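Local atomic coordinates of phosphoribosylamine--glycine ligase (Thermotoga maritima, PDB entry 1VKZ), a protein that catalyses the ATP-dependent joining of glycine to 5-phosphoribosylamine, giving glycinamide ribonucleotide in the de novo purine pathway. Residues S242-K247 with L274-G279; D253-G258 with P281-Y286. All coordinates share one frame; numbering follows the deposited sequence.

Interaction 1 (S242-K247 with L274-G279); sequences SDTIKK and LMLHDG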
ATOM      1  N   SER A 242      15.857 -15.393   8.869  1.00 42.06           N
ATOM      2  CA  SER A 242      14.997 -16.530   8.511  1.00 42.99           C
ATOM      3  C   SER A 242      13.965 -16.867   9.592  1.00 43.37           C
ATOM      4  O   SER A 242      12.840 -17.261   9.281  1.00 44.09           O
ATOM      5  CB  SER A 242      15.857 -17.766   8.237  1.00 42.54           C
ATOM      6  OG  SER A 242      16.647 -18.075   9.379  1.00 44.05           O
ATOM      7  N   ASP A 243      14.375 -16.739  10.853  1.00 45.01           N
ATOM      8  CA  ASP A 243      13.479 -16.972  11.996  1.00 46.84           C
ATOM      9  C   ASP A 243      12.324 -15.955  12.024  1.00 45.44           C
ATOM     10  O   ASP A 243      11.161 -16.313  12.251  1.00 45.21           O
ATOM     11  CB  ASP A 243      14.268 -16.983  13.317  1.00 48.79           C
ATOM     12  CG  ASP A 243      15.410 -15.979  13.329  1.00 56.29           C
ATOM     13  OD1 ASP A 243      15.114 -14.780  13.095  1.00 68.04           O
ATOM     14  OD2 ASP A 243      16.615 -16.295  13.548  1.00 54.57           O
ATOM     15  N   THR A 244      12.648 -14.696  11.747  1.00 43.75           N
ATOM     16  CA  THR A 244      11.650 -13.655  11.583  1.00 41.67           C
ATOM     17  C   THR A 244      10.707 -13.935  10.416  1.00 40.15           C
ATOM     18  O   THR A 244       9.486 -13.818  10.544  1.00 38.50           O
ATOM     19  CB  THR A 244      12.350 -12.309  11.388  1.00 42.60           C
ATOM     20  OG1 THR A 244      13.187 -12.020  12.523  1.00 40.40           O
ATOM     21  CG2 THR A 244      11.337 -11.158  11.342  1.00 46.38           C
ATOM     22  N   ILE A 245      11.264 -14.344   9.284  1.00 41.41           N
ATOM     23  CA  ILE A 245      10.434 -14.739   8.135  1.00 41.66           C
ATOM     24  C   ILE A 245       9.537 -15.914   8.475  1.00 41.60           C
ATOM     25  O   ILE A 245       8.375 -15.913   8.111  1.00 38.20           O
ATOM     26  CB  ILE A 245      11.300 -15.069   6.889  1.00 42.26           C
ATOM     27  CG1 ILE A 245      11.973 -13.799   6.362  1.00 39.79           C
ATOM     28  CG2 ILE A 245      10.454 -15.712   5.791  1.00 38.43           C
ATOM     29  CD1 ILE A 245      13.003 -14.064   5.279  1.00 46.03           C
ATOM     30  N   LYS A 246      10.054 -16.928   9.169  1.00 43.72           N
ATOM     31  CA  LYS A 246       9.186 -18.058   9.521  1.00 46.71           C
ATOM     32  C   LYS A 246       7.992 -17.642  10.398  1.00 44.69           C
ATOM     33  O   LYS A 246       6.877 -18.133  10.223  1.00 44.32           O
ATOM     34  CB  LYS A 246       9.982 -19.202  10.163  1.00 48.72           C
ATOM     35  CG  LYS A 246       9.139 -20.469  10.335  1.00 54.80           C
ATOM     36  CD  LYS A 246       9.904 -21.762  10.049  1.00 58.53           C
ATOM     37  CE  LYS A 246       9.658 -22.270   8.621  1.00 60.62           C
ATOM     38  NZ  LYS A 246      10.393 -23.555   8.381  1.00 57.90           N
ATOM     39  N   LYS A 247       8.232 -16.724  11.327  1.00 45.82           N
ATOM     40  CA  LYS A 247       7.152 -16.157  12.146  1.00 45.31           C
ATOM     41  C   LYS A 247       6.180 -15.338  11.320  1.00 43.77           C
ATOM     42  O   LYS A 247       4.985 -15.348  11.597  1.00 44.89           O
ATOM     43  CB  LYS A 247       7.739 -15.292  13.268  1.00 45.84           C
ATOM     44  CG  LYS A 247       8.537 -16.092  14.284  1.00 42.05           C
ATOM     45  CD  LYS A 247       9.148 -15.193  15.343  1.00 45.22           C
ATOM     46  CE  LYS A 247      10.202 -15.924  16.141  1.00 36.37           C
ATOM     47  NZ  LYS A 247      10.712 -15.078  17.265  1.00 41.85           N
ATOM     48  N   LEU A 274       3.657  -4.652  10.043  1.00 46.53           N
ATOM     49  CA  LEU A 274       4.124  -5.360  11.231  1.00 45.79           C
ATOM     50  C   LEU A 274       4.974  -4.462  12.101  1.00 45.11           C
ATOM     51  O   LEU A 274       5.364  -3.380  11.716  1.00 47.78           O
ATOM     52  CB  LEU A 274       4.921  -6.588  10.850  1.00 44.03           C
ATOM     53  CG  LEU A 274       4.155  -7.580   9.968  1.00 46.80           C
ATOM     54  CD1 LEU A 274       5.119  -8.487   9.169  1.00 40.96           C
ATOM     55  CD2 LEU A 274       3.199  -8.411  10.803  1.00 43.33           C
HETATM   56  N   MSE A 275       5.212  -4.942  13.308  1.00 45.94           N
HETATM   57  CA  MSE A 275       6.071  -4.329  14.284  1.00 42.81           C
HETATM   58  C   MSE A 275       6.868  -5.484  14.892  1.00 41.53           C
HETATM   59  O   MSE A 275       6.293  -6.393  15.494  1.00 37.49           O
HETATM   60  CB  MSE A 275       5.226  -3.650  15.366  1.00 43.31           C
HETATM   61  CG  MSE A 275       6.038  -2.910  16.399  1.00 46.78           C
HETATM   62 SE   MSE A 275       7.122  -1.533  15.545  1.00 61.03          SE
HETATM   63  CE  MSE A 275       5.744  -0.039  15.535  1.00 58.65           C
ATOM     64  N   LEU A 276       8.185  -5.456  14.728  1.00 41.65           N
ATOM     65  CA  LEU A 276       9.031  -6.441  15.362  1.00 43.51           C
ATOM     66  C   LEU A 276       9.273  -5.916  16.737  1.00 42.55           C
ATOM     67  O   LEU A 276       9.824  -4.849  16.890  1.00 42.33           O
ATOM     68  CB  LEU A 276      10.344  -6.644  14.590  1.00 44.53           C
ATOM     69  CG  LEU A 276      10.111  -7.108  13.133  1.00 51.48           C
ATOM     70  CD1 LEU A 276      11.422  -7.181  12.358  1.00 52.98           C
ATOM     71  CD2 LEU A 276       9.352  -8.464  13.052  1.00 53.89           C
ATOM     72  N   HIS A 277       8.800  -6.664  17.722  1.00 43.43           N
ATOM     73  CA  HIS A 277       8.830  -6.274  19.109  1.00 42.68           C
ATOM     74  C   HIS A 277       9.236  -7.486  19.930  1.00 45.24           C
ATOM     75  O   HIS A 277       8.604  -8.529  19.851  1.00 45.66           O
ATOM     76  CB  HIS A 277       7.457  -5.773  19.508  1.00 43.26           C
ATOM     77  CG  HIS A 277       7.293  -5.553  20.972  1.00 44.62           C
ATOM     78  ND1 HIS A 277       8.049  -4.640  21.677  1.00 49.96           N
ATOM     79  CD2 HIS A 277       6.455  -6.125  21.867  1.00 45.68           C
ATOM     80  CE1 HIS A 277       7.690  -4.667  22.948  1.00 47.89           C
ATOM     81  NE2 HIS A 277       6.716  -5.550  23.088  1.00 49.49           N
ATOM     82  N   ASP A 278      10.303  -7.345  20.706  1.00 49.64           N
ATOM     83  CA  ASP A 278      10.836  -8.438  21.523  1.00 51.99           C
ATOM     84  C   ASP A 278      10.922  -9.778  20.758  1.00 52.34           C
ATOM     85  O   ASP A 278      10.428 -10.804  21.225  1.00 52.88           O
ATOM     86  CB  ASP A 278      10.029  -8.568  22.832  1.00 54.15           C
ATOM     87  CG  ASP A 278      10.389  -7.484  23.856  1.00 55.57           C
ATOM     88  OD1 ASP A 278      11.546  -7.463  24.321  1.00 55.81           O
ATOM     89  OD2 ASP A 278       9.583  -6.611  24.249  1.00 60.10           O
ATOM     90  N   GLY A 279      11.550  -9.742  19.577  1.00 52.30           N
ATOM     91  CA  GLY A 279      11.793 -10.939  18.763  1.00 51.32           C
ATOM     92  C   GLY A 279      10.625 -11.408  17.893  1.00 50.77           C
ATOM     93  O   GLY A 279      10.792 -12.283  17.046  1.00 50.65           O
TER
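T244 and K247, one turn apart on the opening stretch of helix 242-261, meet L276 and G279 in a small surface contact between helix and sheet in the ATP-grasp domain. Residues 274-279 are the end of strand 269-277 and the turn into strand 280-287, a beta hairpin at one side of a four-stranded antiparallel sheet. T244 and L276 meet end to end, through methyls, with CG2 of T244 3.8 Å from CD2 of L276 and 4.1 Å from its CD1. The methyl gets there because CG2 lies anti to the backbone N of T244 (chi1 -59° for OG1), which leaves OG1 on the N side. L276 also packs on L197, a residue of the predicted ATP-binding region, and on P281.

The polar half belongs to K247. Its chain, extended beyond CG, carries the ammonium past the strand end to the turn, and D280, at the start of the next strand, adds a long, weak ion pair. G279, whose positive phi (82°) suits a residue without a side chain, receives the lysine through its carbonyl: K247 NZ donates to G279 O over 2.8 Å, approaching from above the carbonyl plane at a C=O...N angle of 131°.

Interaction 2 (D253-G258 with P281-Y286); sequences DKTLWG and PYILEY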
ATOM      1  N   ASP A 253      -0.271 -17.712   7.501  1.00 45.43           N
ATOM      2  CA  ASP A 253      -1.026 -18.947   7.615  1.00 48.75           C
ATOM      3  C   ASP A 253      -2.237 -18.801   8.529  1.00 47.81           C
ATOM      4  O   ASP A 253      -3.323 -19.278   8.179  1.00 48.16           O
ATOM      5  CB  ASP A 253      -0.151 -20.117   8.090  1.00 51.60           C
ATOM      6  CG  ASP A 253       0.343 -20.992   6.936  1.00 63.37           C
ATOM      7  OD1 ASP A 253      -0.350 -21.046   5.873  1.00 65.53           O
ATOM      8  OD2 ASP A 253       1.409 -21.670   7.023  1.00 73.84           O
ATOM      9  N   LYS A 254      -2.061 -18.176   9.694  1.00 44.69           N
ATOM     10  CA  LYS A 254      -3.136 -18.129  10.685  1.00 43.94           C
ATOM     11  C   LYS A 254      -4.220 -17.177  10.223  1.00 42.70           C
ATOM     12  O   LYS A 254      -5.395 -17.417  10.451  1.00 44.14           O
ATOM     13  CB  LYS A 254      -2.627 -17.757  12.069  1.00 45.68           C
ATOM     14  CG  LYS A 254      -2.219 -18.923  12.996  1.00 46.05           C
ATOM     15  CD  LYS A 254      -1.766 -18.342  14.357  1.00 47.96           C
ATOM     16  CE  LYS A 254      -1.846 -19.331  15.531  1.00 56.08           C
ATOM     17  NZ  LYS A 254      -0.632 -20.220  15.666  1.00 65.62           N
ATOM     18  N   THR A 255      -3.811 -16.128   9.512  1.00 44.22           N
ATOM     19  CA  THR A 255      -4.728 -15.173   8.876  1.00 40.86           C
ATOM     20  C   THR A 255      -5.543 -15.817   7.777  1.00 42.02           C
ATOM     21  O   THR A 255      -6.750 -15.607   7.686  1.00 45.32           O
ATOM     22  CB  THR A 255      -3.942 -13.997   8.297  1.00 40.10           C
ATOM     23  OG1 THR A 255      -3.294 -13.281   9.357  1.00 43.15           O
ATOM     24  CG2 THR A 255      -4.880 -12.955   7.673  1.00 41.00           C
ATOM     25  N   LEU A 256      -4.895 -16.596   6.930  1.00 42.32           N
ATOM     26  CA  LEU A 256      -5.610 -17.282   5.855  1.00 39.67           C
ATOM     27  C   LEU A 256      -6.516 -18.393   6.349  1.00 40.76           C
ATOM     28  O   LEU A 256      -7.620 -18.595   5.802  1.00 43.27           O
ATOM     29  CB  LEU A 256      -4.626 -17.802   4.823  1.00 40.69           C
ATOM     30  CG  LEU A 256      -3.849 -16.648   4.209  1.00 36.36           C
ATOM     31  CD1 LEU A 256      -2.823 -17.153   3.223  1.00 41.41           C
ATOM     32  CD2 LEU A 256      -4.827 -15.665   3.577  1.00 47.80           C
ATOM     33  N   TRP A 257      -6.064 -19.133   7.358  1.00 42.59           N
ATOM     34  CA  TRP A 257      -6.923 -20.128   8.014  1.00 41.24           C
ATOM     35  C   TRP A 257      -8.171 -19.440   8.574  1.00 42.83           C
ATOM     36  O   TRP A 257      -9.302 -19.909   8.337  1.00 43.76           O
ATOM     37  CB  TRP A 257      -6.166 -20.909   9.096  1.00 42.20           C
ATOM     38  CG  TRP A 257      -7.045 -21.594  10.078  1.00 43.22           C
ATOM     39  CD1 TRP A 257      -7.085 -21.386  11.424  1.00 42.36           C
ATOM     40  CD2 TRP A 257      -8.040 -22.574   9.793  1.00 49.25           C
ATOM     41  NE1 TRP A 257      -8.042 -22.180  12.000  1.00 45.11           N
ATOM     42  CE2 TRP A 257      -8.650 -22.918  11.014  1.00 51.82           C
ATOM     43  CE3 TRP A 257      -8.503 -23.184   8.614  1.00 46.27           C
ATOM     44  CZ2 TRP A 257      -9.681 -23.856  11.094  1.00 44.88           C
ATOM     45  CZ3 TRP A 257      -9.535 -24.110   8.692  1.00 43.56           C
ATOM     46  CH2 TRP A 257     -10.105 -24.437   9.917  1.00 45.68           C
ATOM     47  N   GLY A 258      -7.975 -18.325   9.275  1.00 43.97           N
ATOM     48  CA  GLY A 258      -9.086 -17.593   9.846  1.00 43.98           C
ATOM     49  C   GLY A 258     -10.105 -17.181   8.803  1.00 44.20           C
ATOM     50  O   GLY A 258     -11.302 -17.322   9.025  1.00 49.49           O
ATOM     51  N   PRO A 281       7.044 -10.735  15.462  1.00 47.40           N
ATOM     52  CA  PRO A 281       6.245  -9.856  14.654  1.00 46.52           C
ATOM     53  C   PRO A 281       4.781  -9.784  15.108  1.00 44.98           C
ATOM     54  O   PRO A 281       4.116 -10.823  15.263  1.00 39.33           O
ATOM     55  CB  PRO A 281       6.344 -10.493  13.258  1.00 47.16           C
ATOM     56  CG  PRO A 281       6.478 -11.908  13.518  1.00 47.47           C
ATOM     57  CD  PRO A 281       7.199 -12.052  14.823  1.00 47.33           C
ATOM     58  N   TYR A 282       4.323  -8.538  15.280  1.00 44.98           N
ATOM     59  CA  TYR A 282       2.936  -8.174  15.584  1.00 42.89           C
ATOM     60  C   TYR A 282       2.318  -7.494  14.368  1.00 42.74           C
ATOM     61  O   TYR A 282       2.980  -6.695  13.674  1.00 36.18           O
ATOM     62  CB  TYR A 282       2.885  -7.205  16.766  1.00 43.16           C
ATOM     63  CG  TYR A 282       3.288  -7.815  18.064  1.00 40.12           C
ATOM     64  CD1 TYR A 282       4.617  -8.061  18.356  1.00 50.13           C
ATOM     65  CD2 TYR A 282       2.345  -8.148  19.008  1.00 48.97           C
ATOM     66  CE1 TYR A 282       4.990  -8.633  19.561  1.00 45.69           C
ATOM     67  CE2 TYR A 282       2.701  -8.734  20.217  1.00 46.65           C
ATOM     68  CZ  TYR A 282       4.015  -8.971  20.487  1.00 45.72           C
ATOM     69  OH  TYR A 282       4.356  -9.527  21.688  1.00 45.57           O
ATOM     70  N   ILE A 283       1.045  -7.827  14.122  1.00 45.02           N
ATOM     71  CA  ILE A 283       0.269  -7.209  13.059  1.00 45.95           C
ATOM     72  C   ILE A 283      -0.374  -5.935  13.529  1.00 44.81           C
ATOM     73  O   ILE A 283      -1.263  -5.969  14.378  1.00 47.13           O
ATOM     74  CB  ILE A 283      -0.817  -8.150  12.522  1.00 47.03           C
ATOM     75  CG1 ILE A 283      -0.161  -9.409  11.949  1.00 46.44           C
ATOM     76  CG2 ILE A 283      -1.642  -7.429  11.461  1.00 43.94           C
ATOM     77  CD1 ILE A 283      -1.101 -10.406  11.373  1.00 50.29           C
ATOM     78  N   LEU A 284       0.083  -4.822  12.944  1.00 45.75           N
ATOM     79  CA  LEU A 284      -0.452  -3.491  13.187  1.00 44.22           C
ATOM     80  C   LEU A 284      -1.700  -3.235  12.406  1.00 45.51           C
ATOM     81  O   LEU A 284      -2.532  -2.448  12.842  1.00 44.68           O
ATOM     82  CB  LEU A 284       0.569  -2.428  12.797  1.00 46.01           C
ATOM     83  CG  LEU A 284       1.848  -2.475  13.622  1.00 40.83           C
ATOM     84  CD1 LEU A 284       2.738  -1.324  13.217  1.00 47.97           C
ATOM     85  CD2 LEU A 284       1.505  -2.433  15.082  1.00 33.91           C
ATOM     86  N   GLU A 285      -1.802  -3.874  11.239  1.00 45.70           N
ATOM     87  CA  GLU A 285      -2.944  -3.724  10.369  1.00 44.83           C
ATOM     88  C   GLU A 285      -2.796  -4.613   9.165  1.00 41.92           C
ATOM     89  O   GLU A 285      -1.713  -5.040   8.808  1.00 46.19           O
ATOM     90  CB  GLU A 285      -3.147  -2.275   9.912  1.00 44.30           C
ATOM     91  CG  GLU A 285      -2.129  -1.809   8.913  1.00 51.51           C
ATOM     92  CD  GLU A 285      -2.217  -0.330   8.600  1.00 52.86           C
ATOM     93  OE1 GLU A 285      -2.876   0.454   9.349  1.00 66.48           O
ATOM     94  OE2 GLU A 285      -1.600   0.038   7.580  1.00 70.68           O
ATOM     95  N   TYR A 286      -3.930  -4.888   8.556  1.00 42.65           N
ATOM     96  CA  TYR A 286      -4.056  -5.633   7.310  1.00 39.89           C
ATOM     97  C   TYR A 286      -4.416  -4.627   6.209  1.00 39.06           C
ATOM     98  O   TYR A 286      -5.240  -3.744   6.408  1.00 38.15           O
ATOM     99  CB  TYR A 286      -5.208  -6.621   7.441  1.00 37.96           C
ATOM    100  CG  TYR A 286      -4.976  -7.849   8.289  1.00 39.07           C
ATOM    101  CD1 TYR A 286      -3.909  -8.698   8.047  1.00 38.78           C
ATOM    102  CD2 TYR A 286      -5.859  -8.187   9.301  1.00 35.92           C
ATOM    103  CE1 TYR A 286      -3.710  -9.820   8.835  1.00 40.09           C
ATOM    104  CE2 TYR A 286      -5.679  -9.304  10.065  1.00 35.75           C
ATOM    105  CZ  TYR A 286      -4.607 -10.107   9.830  1.00 29.98           C
ATOM    106  OH  TYR A 286      -4.449 -11.234  10.571  1.00 41.07           O
TER
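Helix 242-261 lies over strand 280-287, T255 CA and Y286 CA being 9.7 Å apart, and Y286 spans most of the gap to the short T255. This is helix-on-sheet packing in the ATP-grasp domain, against an outermost strand of an antiparallel sheet. A classic beta bulge interrupts the strand, where L284 and E285 share G273 as their partner on strand 269-277.

The side chains of Y286 and T255 run head-on at each other, and the tyrosine hydroxyl donates a short hydrogen bond, OH to OG1 of T255 2.6 Å. OG1 sits at the ring edge, near the ring plane. That same oxygen is hydrogen-bonded to the carbonyl of L251, one turn back; accepting from the tyrosine and donating to the backbone, this buried hydroxyl uses both its roles. The same T255 rotamer (chi1 -64°), which sets CG2 anti to the backbone N, also brings that methyl to 3.5 Å from CE1 of Y286. I283, on the same strand, packs against the ring: its CG2 lies over one face, 4.1 Å above the plane and toward the rim, while F113 and M114 also pack on the tyrosine. The strand carries E285 and, just beyond the segment, N287, both predicted magnesium ligands; E285 is salt-bridged to K107. CD1 of I283 comes to 4.1 Å from OG1 of T255.

How the interactions relate
The two contacts illustrate how one helix can be fastened to one hairpin with different chemistry at different depths. Both draw on helix 242-261, and their strands, 269-277 and 280-287, are adjacent in the sheet, joined for example by a probable backbone hydrogen bond from M275 N to Y282 O (2.9 Å). Interaction 1 lies at the surface, where a charged lysine can serve a turn carbonyl; interaction 2 is buried, and there neutral hydroxyls pair instead. Their centres are 13 Å apart, and packing runs between them: K247 CB rests 3.6 Å from P281 CG, while L251, in the helix between the segments, touches L274, P281 and I283.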